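PDB 6FJY: protein CsuE from Acinetobacter baumannii, which serves as the tip adhesin subunit of archaic chaperone-usher Csu pili, captured with its chaperone CsuC, and probably mediates attachment during biofilm formation. Local coordinates for residues T214-S219 / T279-V284; L19-E24 / G207-V212; T36-A41 / N95-P100. All blocks are in the same frame, centred on the assembly; numbering follows the deposited sequence.

How the contacts relate
From the N terminus, helix 16-21 supplies the first half of contact 2 (19-24 with 207-212). The chain then enters contact 3 (36-41 with 95-100), which closes a loop of 53 residues in the N-terminal half. Contact 3 is nested inside the much longer loop that contact 2 closes when strand 202-210 comes back beside the helix. Contact 1 (214-219 with 279-284) follows in series within the C-terminal half. Contacts 1 and 2 touch, because strands 202-210 and 279-289 are neighbours in a sheet. Contact 3 stands apart, its centre about 50 Å from that of contact 1. Contact 2 thus bridges the two halves, while the others lie within one half each.

Contact 1 of 3, residues T214-S219 / T279-V284; sequences TPYYVS and TQQNYV
Tyr216 and Tyr283 reach toward each other from opposite directions and meet near their hydroxyls. The Tyr283 side chain can be followed outward. Its CB carries CG anti to the carbonyl carbon (chi1 -57°), and the ring extends toward 214-219. Tyr283 CE1 comes within 3.9 Å of Tyr216 OH. Tyr283 CZ lies 4.0 Å from Val218 CG2, which approaches the ring obliquely, and 4.1 Å from Tyr216 CE2. At the tip, Tyr283 OH is 3.1 Å from Tyr216 CE2 and makes a weak hydrogen bond of 3.0 Å to Tyr216 OH. That acceptor lies at the edge of the Tyr283 ring, near its plane, but its own position is less certain in the model. The aliphatic part of Gln281 lies by the Tyr216 hydroxyl, where the detail is doubtful.

All four touching residues are buried. The two phenol rings therefore bring their polar ends into a buried, largely apolar interior. Ile208, Val308 and Val310 add aliphatic cover, and Trp263 meets the Tyr283 ring edge-to-face. The segments are not paired strands: the CA atoms of Val218 and Tyr283 are 9.5 Å apart. Side chains meeting between facing sheets are consistent with the Ig-like beta sandwich named for this complex.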
loop_
_atom_site.group_PDB
_atom_site.type_symbol
_atom_site.label_atom_id
_atom_site.label_comp_id
_atom_site.label_asym_id
_atom_site.label_seq_id
_atom_site.Cartn_x
_atom_site.Cartn_y
_atom_site.Cartn_z
ATOM N N THR D 214 -2.755 -9.054 8.088
ATOM C CA THR D 214 -1.706 -8.064 8.321
ATOM C C THR D 214 -0.947 -8.356 9.607
ATOM O O THR D 214 -1.045 -7.601 10.582
ATOM C CB THR D 214 -2.274 -6.653 8.396
ATOM O OG1 THR D 214 -3.341 -6.515 7.455
ATOM C CG2 THR D 214 -1.177 -5.649 8.064
ATOM N N PRO D 215 -0.197 -9.441 9.653
ATOM C CA PRO D 215 0.589 -9.738 10.846
ATOM C C PRO D 215 1.841 -8.884 10.865
ATOM O O PRO D 215 2.272 -8.351 9.845
ATOM C CB PRO D 215 0.934 -11.221 10.675
ATOM C CG PRO D 215 1.059 -11.359 9.174
ATOM C CD PRO D 215 0.100 -10.367 8.544
ATOM N N TYR D 216 2.439 -8.789 12.051
ATOM C CA TYR D 216 3.665 -8.024 12.213
ATOM C C TYR D 216 4.322 -8.423 13.516
ATOM O O TYR D 216 3.693 -9.012 14.400
ATOM C CB TYR D 216 3.413 -6.516 12.215
ATOM C CG TYR D 216 2.400 -6.110 13.251
ATOM C CD1 TYR D 216 1.049 -6.086 12.934
ATOM C CD2 TYR D 216 2.782 -5.770 14.547
ATOM C CE1 TYR D 216 0.104 -5.729 13.858
ATOM C CE2 TYR D 216 1.832 -5.410 15.490
ATOM C CZ TYR D 216 0.493 -5.389 15.130
ATOM O OH TYR D 216 -0.471 -5.048 16.036
ATOM N N TYR D 217 5.600 -8.085 13.611
ATOM C CA TYR D 217 6.369 -8.185 14.836
ATOM C C TYR D 217 6.701 -6.783 15.333
ATOM O O TYR D 217 6.953 -5.871 14.535
ATOM C CB TYR D 217 7.657 -8.977 14.613
ATOM C CG TYR D 217 7.457 -10.459 14.339
ATOM C CD1 TYR D 217 7.163 -11.345 15.371
ATOM C CD2 TYR D 217 7.592 -10.977 13.053
ATOM C CE1 TYR D 217 6.991 -12.703 15.128
ATOM C CE2 TYR D 217 7.421 -12.337 12.800
ATOM C CZ TYR D 217 7.121 -13.189 13.844
ATOM O OH TYR D 217 6.954 -14.525 13.611
ATOM N N VAL D 218 6.687 -6.617 16.652
ATOM C CA VAL D 218 7.045 -5.369 17.310
ATOM C C VAL D 218 8.314 -5.617 18.105
ATOM O O VAL D 218 8.336 -6.462 19.006
ATOM C CB VAL D 218 5.923 -4.857 18.227
ATOM C CG1 VAL D 218 6.207 -3.438 18.650
ATOM C CG2 VAL D 218 4.588 -4.941 17.540
ATOM N N SER D 219 9.367 -4.875 17.786
ATOM C CA SER D 219 10.626 -4.969 18.510
ATOM C C SER D 219 11.015 -3.600 19.061
ATOM O O SER D 219 10.611 -2.548 18.545
ATOM C CB SER D 219 11.744 -5.508 17.620
ATOM O OG SER D 219 11.463 -6.830 17.203
ATOM N N THR D 279 -8.833 -4.328 13.097
ATOM C CA THR D 279 -8.421 -4.935 14.353
ATOM C C THR D 279 -7.345 -4.086 15.020
ATOM O O THR D 279 -6.402 -3.628 14.366
ATOM C CB THR D 279 -7.896 -6.359 14.150
ATOM O OG1 THR D 279 -7.224 -6.786 15.339
ATOM C CG2 THR D 279 -6.935 -6.417 12.990
ATOM N N GLN D 280 -7.496 -3.880 16.327
ATOM C CA GLN D 280 -6.570 -3.083 17.118
ATOM C C GLN D 280 -5.856 -3.988 18.113
ATOM O O GLN D 280 -6.501 -4.761 18.828
ATOM C CB GLN D 280 -7.313 -1.956 17.849
ATOM C CG GLN D 280 -6.451 -1.096 18.772
ATOM C CD GLN D 280 -7.285 -0.302 19.770
ATOM O OE1 GLN D 280 -6.769 0.207 20.765
ATOM N NE2 GLN D 280 -8.583 -0.204 19.509
ATOM N N GLN D 281 -4.525 -3.907 18.140
ATOM C CA GLN D 281 -3.712 -4.568 19.152
ATOM C C GLN D 281 -3.188 -3.545 20.149
ATOM O O GLN D 281 -2.774 -2.443 19.769
ATOM C CB GLN D 281 -2.515 -5.312 18.544
ATOM C CG GLN D 281 -2.850 -6.505 17.685
ATOM C CD GLN D 281 -3.249 -6.112 16.284
ATOM O OE1 GLN D 281 -2.687 -5.184 15.695
ATOM N NE2 GLN D 281 -4.232 -6.811 15.742
ATOM N N ASN D 282 -3.188 -3.924 21.420
ATOM C CA ASN D 282 -2.556 -3.144 22.469
ATOM C C ASN D 282 -1.495 -3.985 23.171
ATOM O O ASN D 282 -1.606 -5.209 23.255
ATOM C CB ASN D 282 -3.589 -2.621 23.456
ATOM C CG ASN D 282 -4.362 -1.448 22.898
ATOM O OD1 ASN D 282 -3.912 -0.300 22.978
ATOM N ND2 ASN D 282 -5.518 -1.729 22.301
ATOM N N TYR D 283 -0.440 -3.316 23.637
ATOM C CA TYR D 283 0.709 -3.983 24.248
ATOM C C TYR D 283 1.025 -3.272 25.558
ATOM O O TYR D 283 1.617 -2.193 25.557
ATOM C CB TYR D 283 1.919 -3.981 23.312
ATOM C CG TYR D 283 1.671 -4.626 21.967
ATOM C CD1 TYR D 283 1.056 -3.917 20.934
ATOM C CD2 TYR D 283 2.069 -5.941 21.722
ATOM C CE1 TYR D 283 0.833 -4.507 19.694
ATOM C CE2 TYR D 283 1.843 -6.537 20.496
ATOM C CZ TYR D 283 1.226 -5.818 19.487
ATOM O OH TYR D 283 0.999 -6.411 18.270
ATOM N N VAL D 284 0.641 -3.887 26.664
ATOM C CA VAL D 284 0.946 -3.371 27.988
ATOM C C VAL D 284 2.394 -3.698 28.310
ATOM O O VAL D 284 2.900 -4.775 27.967
ATOM C CB VAL D 284 -0.025 -3.950 29.037
ATOM C CG1 VAL D 284 0.359 -3.509 30.447
ATOM C CG2 VAL D 284 -1.438 -3.509 28.718
#

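Contact 2 of 3, residues L19-E24 / G207-V212; sequences LMENGE and GIRCSV
Glu21 and Arg209 make the contact between 19-24 and 207-212, and it is electrostatic. The side chains come from opposite directions and form a salt bridge. Across the two segments Glu21 OE2 alone makes the bonds; it lies at the guanidinium edge, tilted slightly out of its plane. Carboxylate and guanidinium planes are nearly coplanar, 6° apart.

Two hydrogen bonds belong to this bridge. Arg209 NH2 donates to Glu21 OE2 over 3.1 Å, with an N-H...acceptor angle of 147°. It meets the oxygen nearly along the C-O axis. Arg209 NH1 gives a second, weak bond of 3.4 Å to Glu21 OE2. One oxygen is thus shared between both terminal nitrogens. The Glu21 chain is extended beyond CG, whereas Arg209 bends at chi3 (46°), which turns its guanidinium toward the acid. Glu21 OE1 has a long, weak ion pair with Arg182. Two arginines near one carboxylate would probably favour its charged form.

No apolar side-chain contact accompanies the bridge, which lies at the surface. Glu21 sits in the last turn of helix 16-21, and Gly23 leaves helical geometry with positive phi. Arg209 lies on strand 202-210, between strands 167-184 and 279-289, and its side chain also touches Ile17 of the helix.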
loop_
_atom_site.group_PDB
_atom_site.type_symbol
_atom_site.label_atom_id
_atom_site.label_comp_id
_atom_site.label_asym_id
_atom_site.label_seq_id
_atom_site.Cartn_x
_atom_site.Cartn_y
_atom_site.Cartn_z
ATOM N N LEU D 19 -9.810 4.429 3.992
ATOM C CA LEU D 19 -11.107 4.201 3.368
ATOM C C LEU D 19 -12.249 4.272 4.375
ATOM O O LEU D 19 -13.344 4.730 4.040
ATOM C CB LEU D 19 -11.096 2.840 2.675
ATOM C CG LEU D 19 -12.386 2.350 2.035
ATOM C CD1 LEU D 19 -12.883 3.395 1.040
ATOM C CD2 LEU D 19 -12.140 1.027 1.339
ATOM N N MET D 20 -12.021 3.812 5.602
ATOM C CA MET D 20 -13.093 3.766 6.592
ATOM C C MET D 20 -13.351 5.138 7.203
ATOM O O MET D 20 -14.508 5.539 7.367
ATOM C CB MET D 20 -12.746 2.757 7.687
ATOM C CG MET D 20 -13.935 2.265 8.493
ATOM S SD MET D 20 -13.670 2.414 10.262
ATOM C CE MET D 20 -13.594 4.194 10.410
ATOM N N GLU D 21 -12.286 5.863 7.540
ATOM C CA GLU D 21 -12.407 7.154 8.208
ATOM C C GLU D 21 -12.656 8.282 7.219
ATOM O O GLU D 21 -13.514 9.142 7.450
ATOM C CB GLU D 21 -11.141 7.442 9.014
ATOM C CG GLU D 21 -10.797 6.369 10.019
ATOM C CD GLU D 21 -9.483 6.631 10.698
ATOM O OE1 GLU D 21 -8.787 7.586 10.292
ATOM O OE2 GLU D 21 -9.145 5.879 11.633
ATOM N N ASN D 22 -11.899 8.311 6.124
ATOM C CA ASN D 22 -11.984 9.403 5.172
ATOM C C ASN D 22 -12.688 9.019 3.890
ATOM O O ASN D 22 -12.937 9.895 3.055
ATOM C CB ASN D 22 -10.587 9.924 4.833
ATOM C CG ASN D 22 -9.839 10.411 6.048
ATOM O OD1 ASN D 22 -10.386 11.148 6.870
ATOM N ND2 ASN D 22 -8.584 9.991 6.177
ATOM N N GLY D 23 -13.024 7.743 3.722
ATOM C CA GLY D 23 -13.524 7.287 2.441
ATOM C C GLY D 23 -12.500 7.546 1.361
ATOM O O GLY D 23 -11.286 7.439 1.570
ATOM N N GLU D 24 -12.998 7.906 0.185
ATOM C CA GLU D 24 -12.140 8.307 -0.921
ATOM C C GLU D 24 -13.024 9.036 -1.913
ATOM O O GLU D 24 -14.052 8.501 -2.334
ATOM C CB GLU D 24 -11.461 7.106 -1.566
ATOM C CG GLU D 24 -10.762 7.419 -2.868
ATOM C CD GLU D 24 -9.270 7.519 -2.720
ATOM O OE1 GLU D 24 -8.794 8.043 -1.689
ATOM O OE2 GLU D 24 -8.564 7.064 -3.648
ATOM N N GLY D 207 -0.451 1.045 21.143
ATOM C CA GLY D 207 -1.634 0.658 20.402
ATOM C C GLY D 207 -1.388 0.592 18.907
ATOM O O GLY D 207 -0.838 1.530 18.323
ATOM N N ILE D 208 -1.793 -0.512 18.275
ATOM C CA ILE D 208 -1.642 -0.694 16.835
ATOM C C ILE D 208 -2.984 -1.098 16.236
ATOM O O ILE D 208 -3.547 -2.139 16.598
ATOM C CB ILE D 208 -0.560 -1.732 16.497
ATOM C CG1 ILE D 208 0.780 -1.264 17.068
ATOM C CG2 ILE D 208 -0.474 -1.930 14.992
ATOM C CD1 ILE D 208 1.937 -2.159 16.773
ATOM N N ARG D 209 -3.489 -0.279 15.318
ATOM C CA ARG D 209 -4.744 -0.525 14.617
ATOM C C ARG D 209 -4.405 -0.963 13.198
ATOM O O ARG D 209 -3.835 -0.190 12.421
ATOM C CB ARG D 209 -5.627 0.724 14.613
ATOM C CG ARG D 209 -5.930 1.251 16.017
ATOM C CD ARG D 209 -6.702 2.559 15.981
ATOM N NE ARG D 209 -7.809 2.494 15.032
ATOM C CZ ARG D 209 -7.956 3.308 13.990
ATOM N NH1 ARG D 209 -7.073 4.273 13.762
ATOM N NH2 ARG D 209 -9.000 3.165 13.183
ATOM N N CYS D 210 -4.766 -2.202 12.868
ATOM C CA CYS D 210 -4.412 -2.823 11.605
ATOM C C CYS D 210 -5.669 -3.380 10.951
ATOM O O CYS D 210 -6.658 -3.697 11.616
ATOM C CB CYS D 210 -3.371 -3.947 11.797
ATOM S SG CYS D 210 -1.666 -3.458 12.065
ATOM N N SER D 211 -5.628 -3.479 9.627
ATOM C CA SER D 211 -6.648 -4.225 8.907
ATOM C C SER D 211 -6.554 -5.711 9.260
ATOM O O SER D 211 -5.580 -6.171 9.863
ATOM C CB SER D 211 -6.492 -4.014 7.404
ATOM O OG SER D 211 -5.121 -4.016 7.056
ATOM N N VAL D 212 -7.596 -6.468 8.889
ATOM C CA VAL D 212 -7.588 -7.902 9.189
ATOM C C VAL D 212 -6.408 -8.565 8.484
ATOM O O VAL D 212 -5.859 -8.050 7.500
ATOM C CB VAL D 212 -8.904 -8.600 8.812
ATOM C CG1 VAL D 212 -10.027 -8.165 9.746
ATOM C CG2 VAL D 212 -9.258 -8.327 7.369
#

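Contact 3 of 3, residues T36-A41 / N95-P100; sequences TGFSLA and NLFSGP
The Phe38 ring has Phe97 CD2 over one face, 3.9 Å above its plane and over the centre. At its edge, in plane, lies Leu40 CD2 of the same segment. The Phe97 ring is met obliquely by Phe38 CD1. The two planes are 38° apart and the centroids 5.0 Å, so the rings meet obliquely.

The closest approach of the pair comes from an aliphatic carbon: Phe97 CB is 3.5 Å from Phe38 CE1 and 3.6 Å from Phe38 CZ. The two side chains run antiparallel, each passing alongside the other. Phe38 holds CG between its backbone N and carbonyl carbon (chi1 52°), which lays the ring against the CB of Phe97. Beyond the pair, Phe97 packs on Leu33, Cys35 and Leu104, while Phe38 packs on Val94 and Val135.

Lighter contacts flank the rings. Thr36 CG2 is 3.4 Å from the carbonyl Pro100 O, and Leu40 CD2 is 4.5 Å from Asn95 CB. Within 36-41, Ser39 OG accepts from Ala41 N over 2.9 Å, which makes an ST turn.

The loop following strand 33-35 and the loop preceding strand 103-110 thus meet by van der Waals packing, chiefly of the aromatic pair. With no hydrogen bond or ion pair between the segments, the contact has no directional polar tie. It depends on the fit of apolar side chains.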
loop_
_atom_site.group_PDB
_atom_site.type_symbol
_atom_site.label_atom_id
_atom_site.label_comp_id
_atom_site.label_asym_id
_atom_site.label_seq_id
_atom_site.Cartn_x
_atom_site.Cartn_y
_atom_site.Cartn_z
ATOM N N THR D 36 -7.653 13.840 -28.923
ATOM C CA THR D 36 -6.416 14.571 -29.149
ATOM C C THR D 36 -6.553 15.403 -30.421
ATOM O O THR D 36 -7.287 15.036 -31.344
ATOM C CB THR D 36 -5.209 13.633 -29.290
ATOM O OG1 THR D 36 -5.421 12.748 -30.399
ATOM C CG2 THR D 36 -4.993 12.821 -28.022
ATOM N N GLY D 37 -5.844 16.531 -30.464
ATOM C CA GLY D 37 -5.978 17.451 -31.579
ATOM C C GLY D 37 -7.236 18.294 -31.582
ATOM O O GLY D 37 -7.597 18.853 -32.625
ATOM N N PHE D 38 -7.932 18.394 -30.452
ATOM C CA PHE D 38 -9.105 19.251 -30.386
ATOM C C PHE D 38 -8.686 20.721 -30.337
ATOM O O PHE D 38 -7.679 21.078 -29.723
ATOM C CB PHE D 38 -9.950 18.884 -29.164
ATOM C CG PHE D 38 -9.164 18.840 -27.882
ATOM C CD1 PHE D 38 -8.588 17.661 -27.449
ATOM C CD2 PHE D 38 -8.984 19.986 -27.126
ATOM C CE1 PHE D 38 -7.847 17.619 -26.286
ATOM C CE2 PHE D 38 -8.254 19.949 -25.952
ATOM C CZ PHE D 38 -7.685 18.760 -25.535
ATOM N N SER D 39 -9.463 21.573 -31.003
ATOM C CA SER D 39 -9.220 23.009 -30.946
ATOM C C SER D 39 -9.493 23.556 -29.560
ATOM O O SER D 39 -10.509 23.238 -28.940
ATOM C CB SER D 39 -10.109 23.763 -31.920
ATOM O OG SER D 39 -9.931 25.154 -31.716
ATOM N N LEU D 40 -8.580 24.402 -29.090
ATOM C CA LEU D 40 -8.779 25.198 -27.890
ATOM C C LEU D 40 -9.205 26.614 -28.211
ATOM O O LEU D 40 -9.082 27.495 -27.354
ATOM C CB LEU D 40 -7.506 25.225 -27.049
ATOM C CG LEU D 40 -7.293 23.966 -26.223
ATOM C CD1 LEU D 40 -6.007 24.063 -25.455
ATOM C CD2 LEU D 40 -8.465 23.728 -25.292
ATOM N N ALA D 41 -9.700 26.853 -29.429
ATOM C CA ALA D 41 -10.062 28.209 -29.817
ATOM C C ALA D 41 -11.330 28.672 -29.114
ATOM O O ALA D 41 -11.524 29.879 -28.921
ATOM C CB ALA D 41 -10.235 28.288 -31.330
ATOM N N ASN D 95 -11.584 21.632 -22.682
ATOM C CA ASN D 95 -10.495 21.652 -21.715
ATOM C C ASN D 95 -10.712 20.683 -20.548
ATOM O O ASN D 95 -9.919 20.687 -19.603
ATOM C CB ASN D 95 -10.212 23.085 -21.229
ATOM C CG ASN D 95 -11.377 23.722 -20.540
ATOM O OD1 ASN D 95 -12.119 23.080 -19.798
ATOM N ND2 ASN D 95 -11.541 25.012 -20.768
ATOM N N LEU D 96 -11.737 19.827 -20.619
ATOM C CA LEU D 96 -11.839 18.678 -19.727
ATOM C C LEU D 96 -11.028 17.481 -20.209
ATOM O O LEU D 96 -10.788 16.549 -19.431
ATOM C CB LEU D 96 -13.304 18.267 -19.566
ATOM C CG LEU D 96 -14.130 19.324 -18.834
ATOM C CD1 LEU D 96 -15.463 18.792 -18.357
ATOM C CD2 LEU D 96 -13.315 19.943 -17.658
ATOM N N PHE D 97 -10.614 17.471 -21.471
ATOM C CA PHE D 97 -9.737 16.411 -21.950
ATOM C C PHE D 97 -8.386 16.554 -21.273
ATOM O O PHE D 97 -7.735 17.596 -21.387
ATOM C CB PHE D 97 -9.605 16.468 -23.468
ATOM C CG PHE D 97 -10.894 16.224 -24.183
ATOM C CD1 PHE D 97 -11.474 14.965 -24.172
ATOM C CD2 PHE D 97 -11.532 17.246 -24.868
ATOM C CE1 PHE D 97 -12.672 14.732 -24.827
ATOM C CE2 PHE D 97 -12.725 17.017 -25.531
ATOM C CZ PHE D 97 -13.300 15.757 -25.506
ATOM N N SER D 98 -7.969 15.509 -20.565
ATOM C CA SER D 98 -6.827 15.566 -19.667
ATOM C C SER D 98 -5.740 14.601 -20.115
ATOM O O SER D 98 -6.020 13.471 -20.518
ATOM C CB SER D 98 -7.248 15.235 -18.232
ATOM O OG SER D 98 -6.139 15.225 -17.357
ATOM N N GLY D 99 -4.498 15.050 -20.020
ATOM C CA GLY D 99 -3.374 14.219 -20.348
ATOM C C GLY D 99 -3.054 14.263 -21.823
ATOM O O GLY D 99 -3.809 14.797 -22.643
ATOM N N PRO D 100 -1.901 13.704 -22.182
ATOM C CA PRO D 100 -1.553 13.615 -23.603
ATOM C C PRO D 100 -2.469 12.689 -24.382
ATOM O O PRO D 100 -2.643 12.892 -25.589
ATOM C CB PRO D 100 -0.109 13.100 -23.572
ATOM C CG PRO D 100 -0.011 12.353 -22.272
ATOM C CD PRO D 100 -0.875 13.113 -21.309
#